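Local coordinates for protein cytosol aminopeptidase (PDB 3IJ3) that probably removes amino-terminal residues from peptides as a manganese-dependent metalloaminopeptidase of the M17 (leucine aminopeptidase) family, at residues 97-102 and 459-464; 133-138 and 169-174; 297-302 and 343-348. All coordinates share one frame; numbering follows the deposited sequence.

Contact 1 (97-102 and 459-464); sequences YSWDFG and PGRPIG
The carbonyl oxygen of Pro459 is gripped twice by Arg461, whose guanidinium lies flat against Trp99. Arg461 NE reaches Pro459 O at 2.8 Å from above the carbonyl plane, while Arg461 NH2 takes a lone pair of the same Pro459 O at 3.0 Å. Both bonds run within the guanidinium plane, so this side-on grip fixes how the group is turned. The arginine chain gets there by a bend at chi3 (-70°), which turns its end back to the carbonyl two residues earlier.

Held this way, the guanidinium stacks on the indole with the two planes only 11° apart. Arg461 CZ lies over the five-membered ring of Trp99, 3.9 Å from its centroid, a cation-pi contact, and Arg461 CD makes a CH-pi contact with the six-membered ring over the same face. Trp99 CE3 also comes within 3.5 Å of Pro459 O. Water 1 adds a further tie, accepting from Arg461 NH2 in the guanidinium plane at 2.7 Å and hydrogen-bonded to Tyr97 OH.

Next to the stacked pair the backbones close in, with the CA atoms of Gly102 and Gly460 3.7 Å apart. Neither glycine carries a side chain, which is what allows the backbones so close; Gly460 also has a positive phi. The contact pins a loop of the N-terminal domain to one of the catalytic domain. With the positive group spread over an electron-rich ring and two of its nitrogens on one carbonyl, the arginine charge is probably well stabilised at this partly buried domain junction.

Contact 2 (133-138 and 169-174); sequences FGLGSY and TIYLIR
Tyr171 OH donates to Gly134 O at 2.7 Å, and Arg174 NH1 donates to Leu135 O at 2.8 Å along a nearly straight N-H line (167°). Helix 157-178 thus reaches two successive carbonyls near the type I turn from Leu135 to Tyr138. Gly134 O has a second donor, Ser137 N, which comes from the opposite face of the carbonyl plane to Tyr171 OH. The Arg174 chain is extended from CG to NE, and its guanidinium meets Leu135 O in plane; Arg174 NH2 is taken by Glu466 in a salt bridge.

These bonds join helix 123-135 and the turn to helix 157-178, linking the N-terminal and catalytic parts of the M17 fold.

Tyr138 packs against both donor residues, running past them in the opposite direction. With its CG anti to the backbone N (chi1 180°), the ring points the edge at CD1 into the face of Tyr171, a T-shaped pair with centroids 4.9 Å apart and planes at 78°. Arg174 CD lies over the centre of one face of the Tyr138 ring, 3.9 Å from its centroid, as a CH-pi contact. Beyond it, Tyr138 OH is hydrogen-bonded to Asp175 and Asn178 on the same helix. Farther out, Leu135 CD2 rests on Ile170 CG2 at 3.6 Å, beside the edge of the Tyr171 ring.

Contact 3 (297-302 and 343-348); sequences RLLIPA and LAEAVK
Glu345, on helix 335-347, meets Arg297 and Leu299 on strand 295-305, packing a helix against the mixed sheet of the M17 catalytic domain. The axes of strand 297-302 and helix 343-347 approach to 9.6 Å and run nearly antiparallel, at 161°, and the strand lies in the sheet between 231-237 and 244-252.

Along the helix the contact opens at Glu345. Its CG stands anti to the backbone N and the chain then bends at chi2, and the side chain crosses that of Arg297 at about a right angle. Glu345 OE2 receives Arg297 NH2 at 2.9 Å in a salt bridge, using the lone pair that faces away from its other oxygen. The donor angle is 156°, with the oxygen close to the guanidinium plane although the carboxylate itself is turned 70° from that plane. Neither charge depends on this bond alone: Arg297 NH2 also pairs with Asp234 and NH1 with Glu349, while Glu345 OE1 is held by Arg321. Such a network would be expected to keep the buried guanidinium charged. The backbone of Glu345 takes part too, since water 2 donates to Glu345 O at 2.7 Å and accepts from Arg297 NH1 at 2.8 Å, again in the guanidinium plane.

One residue on, Ala346 supplies the apolar half. Its CB meets Leu299, and its side chain also touches Thr246 of the neighbouring strand. Leu299 points toward the helix and brings one methyl to two places at once: Leu299 CD1 lies over one face of the Arg297 guanidinium, toward its rim, and touches Ala346 CB at 3.9 Å.

How the contacts relate
Contacts 1 and 2 form one continuous patch at the junction of the N-terminal and catalytic domains, their centres about 10 Å apart. Gly460 O of contact 1 probably accepts a hydrogen bond from Arg174 NH2 of contact 2 at 2.9 Å, and Trp99 CH2 packs on Leu135 CD1 at 3.8 Å. Contact 3 belongs to the catalytic domain alone. Its centre is about 33 Å from that of contact 1, across the middle of the chain, and about 27 Å from that of contact 2, although the nearest atoms of contacts 2 and 3 are about 9 Å apart. The lithium site, formed by Lys250, Asp255, Asp273 and Glu334, includes none of the residues of the three contacts.

Contact 1 (97-102 and 459-464)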
ATOM      1  N   TYR A  97     -44.322  -7.159   5.014  1.00 31.99           N
ATOM      2  CA  TYR A  97     -42.881  -7.230   4.683  1.00 31.60           C
ATOM      3  C   TYR A  97     -42.495  -8.378   3.714  1.00 31.89           C
ATOM      4  O   TYR A  97     -41.657  -8.193   2.828  1.00 33.74           O
ATOM      5  CB  TYR A  97     -42.046  -7.271   5.958  1.00 31.06           C
ATOM      6  CG  TYR A  97     -40.573  -7.352   5.707  1.00 30.91           C
ATOM      7  CD1 TYR A  97     -39.908  -6.325   5.040  1.00 31.48           C
ATOM      8  CD2 TYR A  97     -39.827  -8.425   6.169  1.00 31.23           C
ATOM      9  CE1 TYR A  97     -38.550  -6.393   4.805  1.00 32.55           C
ATOM     10  CE2 TYR A  97     -38.463  -8.495   5.946  1.00 31.38           C
ATOM     11  CZ  TYR A  97     -37.832  -7.472   5.266  1.00 30.42           C
ATOM     12  OH  TYR A  97     -36.483  -7.539   5.041  1.00 34.51           O
ATOM     13  N   SER A  98     -43.082  -9.550   3.904  1.00 30.81           N
ATOM     14  CA  SER A  98     -42.871 -10.713   3.003  1.00 29.14           C
ATOM     15  C   SER A  98     -41.558 -11.502   3.080  1.00 27.57           C
ATOM     16  O   SER A  98     -41.610 -12.740   3.065  1.00 24.78           O
ATOM     17  CB  SER A  98     -43.172 -10.325   1.542  1.00 30.02           C
ATOM     18  OG  SER A  98     -44.505  -9.827   1.440  1.00 32.29           O
ATOM     19  N   TRP A  99     -40.394 -10.838   3.123  1.00 25.15           N
ATOM     20  CA  TRP A  99     -39.124 -11.571   3.193  1.00 24.81           C
ATOM     21  C   TRP A  99     -38.976 -12.479   4.404  1.00 22.52           C
ATOM     22  O   TRP A  99     -38.140 -13.366   4.367  1.00 22.63           O
ATOM     23  CB  TRP A  99     -37.867 -10.672   3.138  1.00 24.97           C
ATOM     24  CG  TRP A  99     -37.413 -10.207   1.790  1.00 28.08           C
ATOM     25  CD1 TRP A  99     -37.298  -8.912   1.369  1.00 29.87           C
ATOM     26  CD2 TRP A  99     -36.992 -11.026   0.689  1.00 28.01           C
ATOM     27  NE1 TRP A  99     -36.833  -8.870   0.082  1.00 30.77           N
ATOM     28  CE2 TRP A  99     -36.641 -10.150  -0.368  1.00 30.46           C
ATOM     29  CE3 TRP A  99     -36.895 -12.410   0.483  1.00 28.85           C
ATOM     30  CZ2 TRP A  99     -36.186 -10.607  -1.606  1.00 29.14           C
ATOM     31  CZ3 TRP A  99     -36.438 -12.871  -0.760  1.00 27.33           C
ATOM     32  CH2 TRP A  99     -36.089 -11.962  -1.787  1.00 30.09           C
ATOM     33  N   ASP A 100     -39.739 -12.286   5.487  1.00 21.57           N
ATOM     34  CA  ASP A 100     -39.589 -13.217   6.625  1.00 20.14           C
ATOM     35  C   ASP A 100     -39.915 -14.642   6.163  1.00 17.69           C
ATOM     36  O   ASP A 100     -39.332 -15.628   6.664  1.00 16.91           O
ATOM     37  CB  ASP A 100     -40.479 -12.838   7.809  1.00 21.24           C
ATOM     38  CG  ASP A 100     -40.092 -11.501   8.444  1.00 23.76           C
ATOM     39  OD1 ASP A 100     -38.905 -11.343   8.807  1.00 26.75           O
ATOM     40  OD2 ASP A 100     -40.986 -10.642   8.622  1.00 20.91           O
ATOM     41  N   PHE A 101     -40.847 -14.751   5.203  1.00 14.57           N
ATOM     42  CA  PHE A 101     -41.214 -16.056   4.636  1.00 14.22           C
ATOM     43  C   PHE A 101     -40.040 -16.699   3.900  1.00 13.93           C
ATOM     44  O   PHE A 101     -39.968 -17.912   3.767  1.00 11.94           O
ATOM     45  CB  PHE A 101     -42.435 -15.949   3.711  1.00 14.22           C
ATOM     46  CG  PHE A 101     -43.712 -15.668   4.439  1.00 13.72           C
ATOM     47  CD1 PHE A 101     -44.536 -16.721   4.844  1.00 14.79           C
ATOM     48  CD2 PHE A 101     -44.080 -14.372   4.748  1.00 16.27           C
ATOM     49  CE1 PHE A 101     -45.684 -16.476   5.537  1.00 15.77           C
ATOM     50  CE2 PHE A 101     -45.241 -14.122   5.446  1.00 17.17           C
ATOM     51  CZ  PHE A 101     -46.048 -15.174   5.834  1.00 14.78           C
ATOM     52  N   GLY A 102     -39.106 -15.881   3.423  1.00 14.39           N
ATOM     53  CA  GLY A 102     -37.925 -16.418   2.743  1.00 14.58           C
ATOM     54  C   GLY A 102     -37.061 -17.309   3.620  1.00 14.77           C
ATOM     55  O   GLY A 102     -36.335 -18.177   3.122  1.00 15.77           O
ATOM     56  N   PRO A 459     -32.628 -13.986   5.065  1.00 17.41           N
ATOM     57  CA  PRO A 459     -33.821 -14.750   4.698  1.00 16.60           C
ATOM     58  C   PRO A 459     -34.234 -14.541   3.254  1.00 15.96           C
ATOM     59  O   PRO A 459     -34.468 -13.397   2.818  1.00 14.57           O
ATOM     60  CB  PRO A 459     -34.890 -14.222   5.663  1.00 17.30           C
ATOM     61  CG  PRO A 459     -34.123 -13.694   6.816  1.00 18.98           C
ATOM     62  CD  PRO A 459     -32.909 -13.061   6.178  1.00 19.36           C
ATOM     63  N   GLY A 460     -34.288 -15.654   2.521  1.00 14.90           N
ATOM     64  CA  GLY A 460     -34.682 -15.667   1.138  1.00 15.52           C
ATOM     65  C   GLY A 460     -33.570 -15.303   0.177  1.00 15.45           C
ATOM     66  O   GLY A 460     -33.773 -15.382  -1.037  1.00 16.14           O
ATOM     67  N   ARG A 461     -32.395 -14.980   0.719  1.00 14.84           N
ATOM     68  CA  ARG A 461     -31.247 -14.441  -0.059  1.00 15.22           C
ATOM     69  C   ARG A 461     -29.911 -15.111   0.303  1.00 14.80           C
ATOM     70  O   ARG A 461     -29.147 -14.608   1.119  1.00 16.97           O
ATOM     71  CB  ARG A 461     -31.209 -12.931   0.195  1.00 16.37           C
ATOM     72  CG  ARG A 461     -32.392 -12.202  -0.482  1.00 18.26           C
ATOM     73  CD  ARG A 461     -32.723 -10.899   0.191  1.00 24.69           C
ATOM     74  NE  ARG A 461     -33.315 -11.159   1.513  1.00 27.18           N
ATOM     75  CZ  ARG A 461     -33.561 -10.229   2.441  1.00 28.99           C
ATOM     76  NH1 ARG A 461     -33.239  -8.959   2.211  1.00 30.39           N
ATOM     77  NH2 ARG A 461     -34.110 -10.577   3.609  1.00 25.00           N
ATOM     78  N   PRO A 462     -29.655 -16.279  -0.284  1.00 13.98           N
ATOM     79  CA  PRO A 462     -28.433 -17.031  -0.003  1.00 14.07           C
ATOM     80  C   PRO A 462     -27.211 -16.327  -0.551  1.00 12.32           C
ATOM     81  O   PRO A 462     -27.314 -15.619  -1.541  1.00 11.87           O
ATOM     82  CB  PRO A 462     -28.655 -18.360  -0.729  1.00 15.24           C
ATOM     83  CG  PRO A 462     -30.094 -18.374  -1.168  1.00 18.31           C
ATOM     84  CD  PRO A 462     -30.565 -16.993  -1.203  1.00 15.75           C
ATOM     85  N   ILE A 463     -26.071 -16.530   0.090  1.00 12.18           N
ATOM     86  CA  ILE A 463     -24.814 -15.931  -0.371  1.00 11.54           C
ATOM     87  C   ILE A 463     -24.553 -16.345  -1.805  1.00 11.36           C
ATOM     88  O   ILE A 463     -24.641 -17.525  -2.143  1.00 12.97           O
ATOM     89  CB  ILE A 463     -23.617 -16.359   0.508  1.00 11.86           C
ATOM     90  CG1 ILE A 463     -23.661 -15.678   1.884  1.00 16.17           C
ATOM     91  CG2 ILE A 463     -22.310 -15.945  -0.146  1.00 13.62           C
ATOM     92  CD1 ILE A 463     -22.676 -16.324   2.908  1.00 19.71           C
ATOM     93  N   GLY A 464     -24.198 -15.386  -2.632  1.00 11.57           N
ATOM     94  CA  GLY A 464     -23.925 -15.618  -4.058  1.00 11.77           C
ATOM     95  C   GLY A 464     -24.750 -14.705  -4.938  1.00 11.90           C
ATOM     96  O   GLY A 464     -25.225 -13.651  -4.499  1.00 13.34           O
TER
HETATM   97  O   HOH W   1     -34.965  -9.334   5.832  0.50 24.65           O

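Contact 2 (133-138 and 169-174)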
ATOM      1  N   PHE A 133     -40.829 -17.812  -0.131  1.00 10.88           N
ATOM      2  CA  PHE A 133     -40.572 -19.181   0.305  1.00 11.04           C
ATOM      3  C   PHE A 133     -39.677 -19.918  -0.697  1.00 12.27           C
ATOM      4  O   PHE A 133     -38.681 -20.574  -0.316  1.00 12.67           O
ATOM      5  CB  PHE A 133     -41.876 -19.967   0.484  1.00 10.56           C
ATOM      6  CG  PHE A 133     -41.644 -21.400   0.872  1.00 10.85           C
ATOM      7  CD1 PHE A 133     -41.455 -21.736   2.204  1.00 17.80           C
ATOM      8  CD2 PHE A 133     -41.552 -22.389  -0.080  1.00 14.29           C
ATOM      9  CE1 PHE A 133     -41.198 -23.047   2.564  1.00 17.25           C
ATOM     10  CE2 PHE A 133     -41.298 -23.699   0.285  1.00 14.61           C
ATOM     11  CZ  PHE A 133     -41.120 -24.016   1.600  1.00 16.24           C
ATOM     12  N   GLY A 134     -40.050 -19.828  -1.975  1.00 11.69           N
ATOM     13  CA  GLY A 134     -39.299 -20.468  -3.040  1.00 12.09           C
ATOM     14  C   GLY A 134     -37.872 -19.924  -3.156  1.00 11.95           C
ATOM     15  O   GLY A 134     -36.928 -20.694  -3.287  1.00 12.44           O
ATOM     16  N   LEU A 135     -37.725 -18.607  -3.072  1.00 12.81           N
ATOM     17  CA  LEU A 135     -36.397 -17.966  -3.159  1.00 13.24           C
ATOM     18  C   LEU A 135     -35.457 -18.418  -2.054  1.00 13.92           C
ATOM     19  O   LEU A 135     -34.248 -18.577  -2.277  1.00 13.02           O
ATOM     20  CB  LEU A 135     -36.518 -16.450  -3.174  1.00 13.94           C
ATOM     21  CG  LEU A 135     -37.202 -15.900  -4.432  1.00 17.58           C
ATOM     22  CD1 LEU A 135     -37.289 -14.391  -4.387  1.00 18.74           C
ATOM     23  CD2 LEU A 135     -36.468 -16.367  -5.710  1.00 18.85           C
ATOM     24  N   GLY A 136     -36.006 -18.654  -0.861  1.00 12.28           N
ATOM     25  CA  GLY A 136     -35.216 -19.140   0.244  1.00 13.47           C
ATOM     26  C   GLY A 136     -34.909 -20.619   0.190  1.00 12.75           C
ATOM     27  O   GLY A 136     -34.141 -21.106   1.019  1.00 15.86           O
ATOM     28  N   SER A 137     -35.518 -21.344  -0.751  1.00 11.62           N
ATOM     29  CA  SER A 137     -35.270 -22.785  -0.933  1.00 11.02           C
ATOM     30  C   SER A 137     -34.125 -23.070  -1.933  1.00 11.53           C
ATOM     31  O   SER A 137     -33.748 -24.219  -2.182  1.00 10.34           O
ATOM     32  CB  SER A 137     -36.555 -23.487  -1.393  1.00 13.29           C
ATOM     33  OG  SER A 137     -37.576 -23.313  -0.420  1.00 16.65           O
ATOM     34  N   TYR A 138     -33.592 -22.001  -2.519  1.00 11.35           N
ATOM     35  CA  TYR A 138     -32.530 -22.101  -3.502  1.00 11.60           C
ATOM     36  C   TYR A 138     -31.198 -22.628  -2.958  1.00 12.43           C
ATOM     37  O   TYR A 138     -30.700 -22.164  -1.919  1.00 11.95           O
ATOM     38  CB  TYR A 138     -32.290 -20.708  -4.121  1.00 10.88           C
ATOM     39  CG  TYR A 138     -31.196 -20.669  -5.170  1.00  9.63           C
ATOM     40  CD1 TYR A 138     -31.465 -20.936  -6.505  1.00 10.73           C
ATOM     41  CD2 TYR A 138     -29.890 -20.340  -4.822  1.00 10.22           C
ATOM     42  CE1 TYR A 138     -30.460 -20.916  -7.464  1.00  9.66           C
ATOM     43  CE2 TYR A 138     -28.881 -20.297  -5.760  1.00  8.95           C
ATOM     44  CZ  TYR A 138     -29.156 -20.588  -7.092  1.00  9.55           C
ATOM     45  OH  TYR A 138     -28.125 -20.539  -8.016  1.00  8.60           O
ATOM     46  N   THR A 169     -37.150 -17.615 -13.253  1.00  8.28           N
ATOM     47  CA  THR A 169     -36.327 -16.549 -13.838  1.00  6.82           C
ATOM     48  C   THR A 169     -35.249 -16.107 -12.831  1.00  6.38           C
ATOM     49  O   THR A 169     -34.094 -15.913 -13.198  1.00  7.40           O
ATOM     50  CB  THR A 169     -37.207 -15.360 -14.240  1.00  7.21           C
ATOM     51  OG1 THR A 169     -38.136 -15.788 -15.271  1.00 10.61           O
ATOM     52  CG2 THR A 169     -36.354 -14.205 -14.733  1.00  8.79           C
ATOM     53  N   ILE A 170     -35.624 -15.943 -11.566  1.00  6.93           N
ATOM     54  CA  ILE A 170     -34.636 -15.546 -10.541  1.00  7.07           C
ATOM     55  C   ILE A 170     -33.609 -16.665 -10.339  1.00  6.43           C
ATOM     56  O   ILE A 170     -32.420 -16.374 -10.171  1.00  7.06           O
ATOM     57  CB  ILE A 170     -35.306 -15.094  -9.230  1.00  6.72           C
ATOM     58  CG1 ILE A 170     -36.114 -13.808  -9.493  1.00  6.97           C
ATOM     59  CG2 ILE A 170     -34.243 -14.916  -8.104  1.00  8.18           C
ATOM     60  CD1 ILE A 170     -37.094 -13.436  -8.389  1.00 10.60           C
ATOM     61  N   TYR A 171     -34.062 -17.915 -10.332  1.00  8.33           N
ATOM     62  CA  TYR A 171     -33.148 -19.056 -10.246  1.00  8.18           C
ATOM     63  C   TYR A 171     -32.139 -19.057 -11.403  1.00  8.26           C
ATOM     64  O   TYR A 171     -30.942 -19.375 -11.214  1.00  8.30           O
ATOM     65  CB  TYR A 171     -33.911 -20.363 -10.212  1.00  7.84           C
ATOM     66  CG  TYR A 171     -34.369 -20.821  -8.823  1.00  8.94           C
ATOM     67  CD1 TYR A 171     -34.784 -19.919  -7.843  1.00 11.13           C
ATOM     68  CD2 TYR A 171     -34.459 -22.170  -8.541  1.00 13.31           C
ATOM     69  CE1 TYR A 171     -35.245 -20.377  -6.577  1.00  9.54           C
ATOM     70  CE2 TYR A 171     -34.908 -22.623  -7.312  1.00 12.83           C
ATOM     71  CZ  TYR A 171     -35.289 -21.729  -6.332  1.00 11.25           C
ATOM     72  OH  TYR A 171     -35.751 -22.252  -5.117  1.00 12.19           O
ATOM     73  N   LEU A 172     -32.614 -18.732 -12.606  1.00  8.72           N
ATOM     74  CA  LEU A 172     -31.741 -18.662 -13.771  1.00  9.03           C
ATOM     75  C   LEU A 172     -30.656 -17.598 -13.550  1.00  9.21           C
ATOM     76  O   LEU A 172     -29.474 -17.838 -13.802  1.00  9.11           O
ATOM     77  CB  LEU A 172     -32.532 -18.353 -15.040  1.00  8.68           C
ATOM     78  CG  LEU A 172     -31.729 -18.100 -16.306  1.00  9.97           C
ATOM     79  CD1 LEU A 172     -30.915 -19.358 -16.677  1.00 11.02           C
ATOM     80  CD2 LEU A 172     -32.706 -17.715 -17.458  1.00 13.53           C
ATOM     81  N   ILE A 173     -31.070 -16.403 -13.111  1.00  7.36           N
ATOM     82  CA  ILE A 173     -30.132 -15.302 -12.846  1.00  7.88           C
ATOM     83  C   ILE A 173     -29.098 -15.718 -11.807  1.00  7.69           C
ATOM     84  O   ILE A 173     -27.887 -15.525 -12.002  1.00  6.92           O
ATOM     85  CB  ILE A 173     -30.889 -14.027 -12.406  1.00  7.11           C
ATOM     86  CG1 ILE A 173     -31.699 -13.482 -13.579  1.00  7.62           C
ATOM     87  CG2 ILE A 173     -29.929 -12.933 -11.905  1.00  7.66           C
ATOM     88  CD1 ILE A 173     -32.669 -12.371 -13.224  1.00  7.88           C
ATOM     89  N   ARG A 174     -29.578 -16.295 -10.704  1.00  7.55           N
ATOM     90  CA  ARG A 174     -28.687 -16.765  -9.648  1.00  8.10           C
ATOM     91  C   ARG A 174     -27.726 -17.808 -10.170  1.00  7.98           C
ATOM     92  O   ARG A 174     -26.538 -17.742  -9.873  1.00  7.51           O
ATOM     93  CB  ARG A 174     -29.484 -17.310  -8.466  1.00  8.54           C
ATOM     94  CG  ARG A 174     -30.192 -16.232  -7.648  1.00  7.36           C
ATOM     95  CD  ARG A 174     -31.069 -16.882  -6.600  1.00  9.91           C
ATOM     96  NE  ARG A 174     -31.640 -15.917  -5.662  1.00  9.04           N
ATOM     97  CZ  ARG A 174     -32.351 -16.255  -4.588  1.00  9.55           C
ATOM     98  NH1 ARG A 174     -32.637 -17.528  -4.351  1.00 10.64           N
ATOM     99  NH2 ARG A 174     -32.822 -15.316  -3.771  1.00 10.73           N
TER

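Contact 3 (297-302 and 343-348)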
ATOM      1  N   ARG A 297     -35.905  -6.737 -28.014  1.00 14.83           N
ATOM      2  CA  ARG A 297     -34.574  -7.023 -28.500  1.00 15.75           C
ATOM      3  C   ARG A 297     -33.689  -7.062 -27.261  1.00 14.53           C
ATOM      4  O   ARG A 297     -33.867  -6.257 -26.337  1.00 15.29           O
ATOM      5  CB  ARG A 297     -34.091  -5.953 -29.478  1.00 14.84           C
ATOM      6  CG  ARG A 297     -32.715  -6.212 -30.003  1.00 17.46           C
ATOM      7  CD  ARG A 297     -32.264  -5.112 -30.942  1.00 18.99           C
ATOM      8  NE  ARG A 297     -31.138  -5.528 -31.777  1.00 19.45           N
ATOM      9  CZ  ARG A 297     -30.518  -4.725 -32.643  1.00 21.96           C
ATOM     10  NH1 ARG A 297     -30.864  -3.440 -32.747  1.00 21.92           N
ATOM     11  NH2 ARG A 297     -29.536  -5.200 -33.399  1.00 18.21           N
ATOM     12  N   LEU A 298     -32.783  -8.032 -27.218  1.00 15.50           N
ATOM     13  CA  LEU A 298     -31.816  -8.196 -26.134  1.00 15.57           C
ATOM     14  C   LEU A 298     -30.419  -8.240 -26.729  1.00 15.40           C
ATOM     15  O   LEU A 298     -30.130  -9.075 -27.599  1.00 14.44           O
ATOM     16  CB  LEU A 298     -32.101  -9.484 -25.357  1.00 14.82           C
ATOM     17  CG  LEU A 298     -31.020  -9.988 -24.388  1.00 15.12           C
ATOM     18  CD1 LEU A 298     -30.912  -9.065 -23.145  1.00 14.42           C
ATOM     19  CD2 LEU A 298     -31.345 -11.401 -23.940  1.00 15.50           C
ATOM     20  N   LEU A 299     -29.555  -7.319 -26.282  1.00 15.60           N
ATOM     21  CA  LEU A 299     -28.184  -7.212 -26.734  1.00 15.02           C
ATOM     22  C   LEU A 299     -27.247  -7.421 -25.570  1.00 14.95           C
ATOM     23  O   LEU A 299     -27.320  -6.701 -24.559  1.00 15.51           O
ATOM     24  CB  LEU A 299     -27.945  -5.820 -27.358  1.00 15.31           C
ATOM     25  CG  LEU A 299     -28.591  -5.589 -28.714  1.00 17.86           C
ATOM     26  CD1 LEU A 299     -28.717  -4.081 -29.012  1.00 15.14           C
ATOM     27  CD2 LEU A 299     -27.749  -6.300 -29.800  1.00 15.50           C
ATOM     28  N   ILE A 300     -26.374  -8.429 -25.693  1.00 14.94           N
ATOM     29  CA  ILE A 300     -25.383  -8.733 -24.660  1.00 14.99           C
ATOM     30  C   ILE A 300     -23.965  -8.867 -25.243  1.00 14.91           C
ATOM     31  O   ILE A 300     -23.681  -9.819 -25.994  1.00 15.41           O
ATOM     32  CB  ILE A 300     -25.717 -10.058 -23.918  1.00 14.87           C
ATOM     33  CG1 ILE A 300     -27.018  -9.929 -23.132  1.00 16.83           C
ATOM     34  CG2 ILE A 300     -24.556 -10.491 -23.013  1.00 17.09           C
ATOM     35  CD1 ILE A 300     -27.576 -11.300 -22.617  1.00 15.58           C
ATOM     36  N   PRO A 301     -23.096  -7.878 -24.953  1.00 15.75           N
ATOM     37  CA  PRO A 301     -21.688  -8.027 -25.293  1.00 15.33           C
ATOM     38  C   PRO A 301     -21.125  -9.047 -24.295  1.00 14.99           C
ATOM     39  O   PRO A 301     -21.252  -8.855 -23.063  1.00 15.94           O
ATOM     40  CB  PRO A 301     -21.096  -6.640 -25.090  1.00 16.40           C
ATOM     41  CG  PRO A 301     -22.147  -5.801 -24.501  1.00 21.51           C
ATOM     42  CD  PRO A 301     -23.421  -6.519 -24.462  1.00 16.36           C
ATOM     43  N   ALA A 302     -20.516 -10.108 -24.800  1.00 13.95           N
ATOM     44  CA  ALA A 302     -20.005 -11.196 -23.948  1.00 14.86           C
ATOM     45  C   ALA A 302     -18.502 -11.337 -24.174  1.00 16.69           C
ATOM     46  O   ALA A 302     -18.048 -11.678 -25.279  1.00 16.41           O
ATOM     47  CB  ALA A 302     -20.768 -12.493 -24.231  1.00 15.89           C
ATOM     48  N   LEU A 343     -25.077  -0.211 -27.170  1.00 16.27           N
ATOM     49  CA  LEU A 343     -25.988   0.942 -27.175  1.00 17.05           C
ATOM     50  C   LEU A 343     -26.066   1.643 -28.533  1.00 16.64           C
ATOM     51  O   LEU A 343     -27.164   2.033 -28.973  1.00 17.80           O
ATOM     52  CB  LEU A 343     -25.645   1.949 -26.053  1.00 16.78           C
ATOM     53  CG  LEU A 343     -25.902   1.528 -24.624  1.00 19.30           C
ATOM     54  CD1 LEU A 343     -25.231   2.529 -23.658  1.00 18.57           C
ATOM     55  CD2 LEU A 343     -27.400   1.353 -24.303  1.00 24.03           C
ATOM     56  N   ALA A 344     -24.921   1.806 -29.197  1.00 17.14           N
ATOM     57  CA  ALA A 344     -24.854   2.414 -30.523  1.00 18.37           C
ATOM     58  C   ALA A 344     -25.709   1.598 -31.494  1.00 19.53           C
ATOM     59  O   ALA A 344     -26.384   2.154 -32.377  1.00 19.54           O
ATOM     60  CB  ALA A 344     -23.385   2.501 -31.018  1.00 19.34           C
ATOM     61  N   GLU A 345     -25.685   0.283 -31.334  1.00 19.38           N
ATOM     62  CA  GLU A 345     -26.519  -0.594 -32.164  1.00 18.39           C
ATOM     63  C   GLU A 345     -28.005  -0.442 -31.823  1.00 17.69           C
ATOM     64  O   GLU A 345     -28.852  -0.330 -32.720  1.00 18.48           O
ATOM     65  CB  GLU A 345     -26.086  -2.043 -31.987  1.00 18.81           C
ATOM     66  CG  GLU A 345     -26.945  -3.061 -32.745  1.00 20.83           C
ATOM     67  CD  GLU A 345     -26.857  -2.967 -34.262  1.00 25.05           C
ATOM     68  OE1 GLU A 345     -26.123  -2.121 -34.818  1.00 24.03           O
ATOM     69  OE2 GLU A 345     -27.554  -3.772 -34.922  1.00 28.05           O
ATOM     70  N   ALA A 346     -28.329  -0.431 -30.531  1.00 16.94           N
ATOM     71  CA  ALA A 346     -29.707  -0.300 -30.079  1.00 16.90           C
ATOM     72  C   ALA A 346     -30.369   0.985 -30.595  1.00 16.60           C
ATOM     73  O   ALA A 346     -31.530   0.972 -31.009  1.00 17.05           O
ATOM     74  CB  ALA A 346     -29.763  -0.321 -28.530  1.00 15.80           C
ATOM     75  N   VAL A 347     -29.640   2.089 -30.557  1.00 16.56           N
ATOM     76  CA  VAL A 347     -30.209   3.390 -30.938  1.00 17.70           C
ATOM     77  C   VAL A 347     -30.563   3.518 -32.428  1.00 18.11           C
ATOM     78  O   VAL A 347     -31.434   4.302 -32.783  1.00 18.52           O
ATOM     79  CB  VAL A 347     -29.311   4.598 -30.514  1.00 19.07           C
ATOM     80  CG1 VAL A 347     -29.207   4.698 -28.993  1.00 17.68           C
ATOM     81  CG2 VAL A 347     -27.980   4.538 -31.180  1.00 22.18           C
ATOM     82  N   LYS A 348     -29.892   2.755 -33.289  1.00 19.67           N
ATOM     83  CA  LYS A 348     -30.145   2.808 -34.732  1.00 20.64           C
ATOM     84  C   LYS A 348     -31.601   2.555 -35.109  1.00 20.87           C
ATOM     85  O   LYS A 348     -32.072   3.068 -36.116  1.00 21.94           O
ATOM     86  CB  LYS A 348     -29.256   1.811 -35.480  1.00 22.72           C
ATOM     87  CG  LYS A 348     -27.777   2.162 -35.495  1.00 25.05           C
ATOM     88  CD  LYS A 348     -26.990   1.119 -36.290  1.00 32.11           C
ATOM     89  CE  LYS A 348     -25.491   1.405 -36.288  1.00 36.03           C
ATOM     90  NZ  LYS A 348     -25.103   2.639 -37.055  1.00 38.99           N
TER
HETATM   91  O   HOH W   2     -29.905  -1.759 -34.805  1.00 29.64           O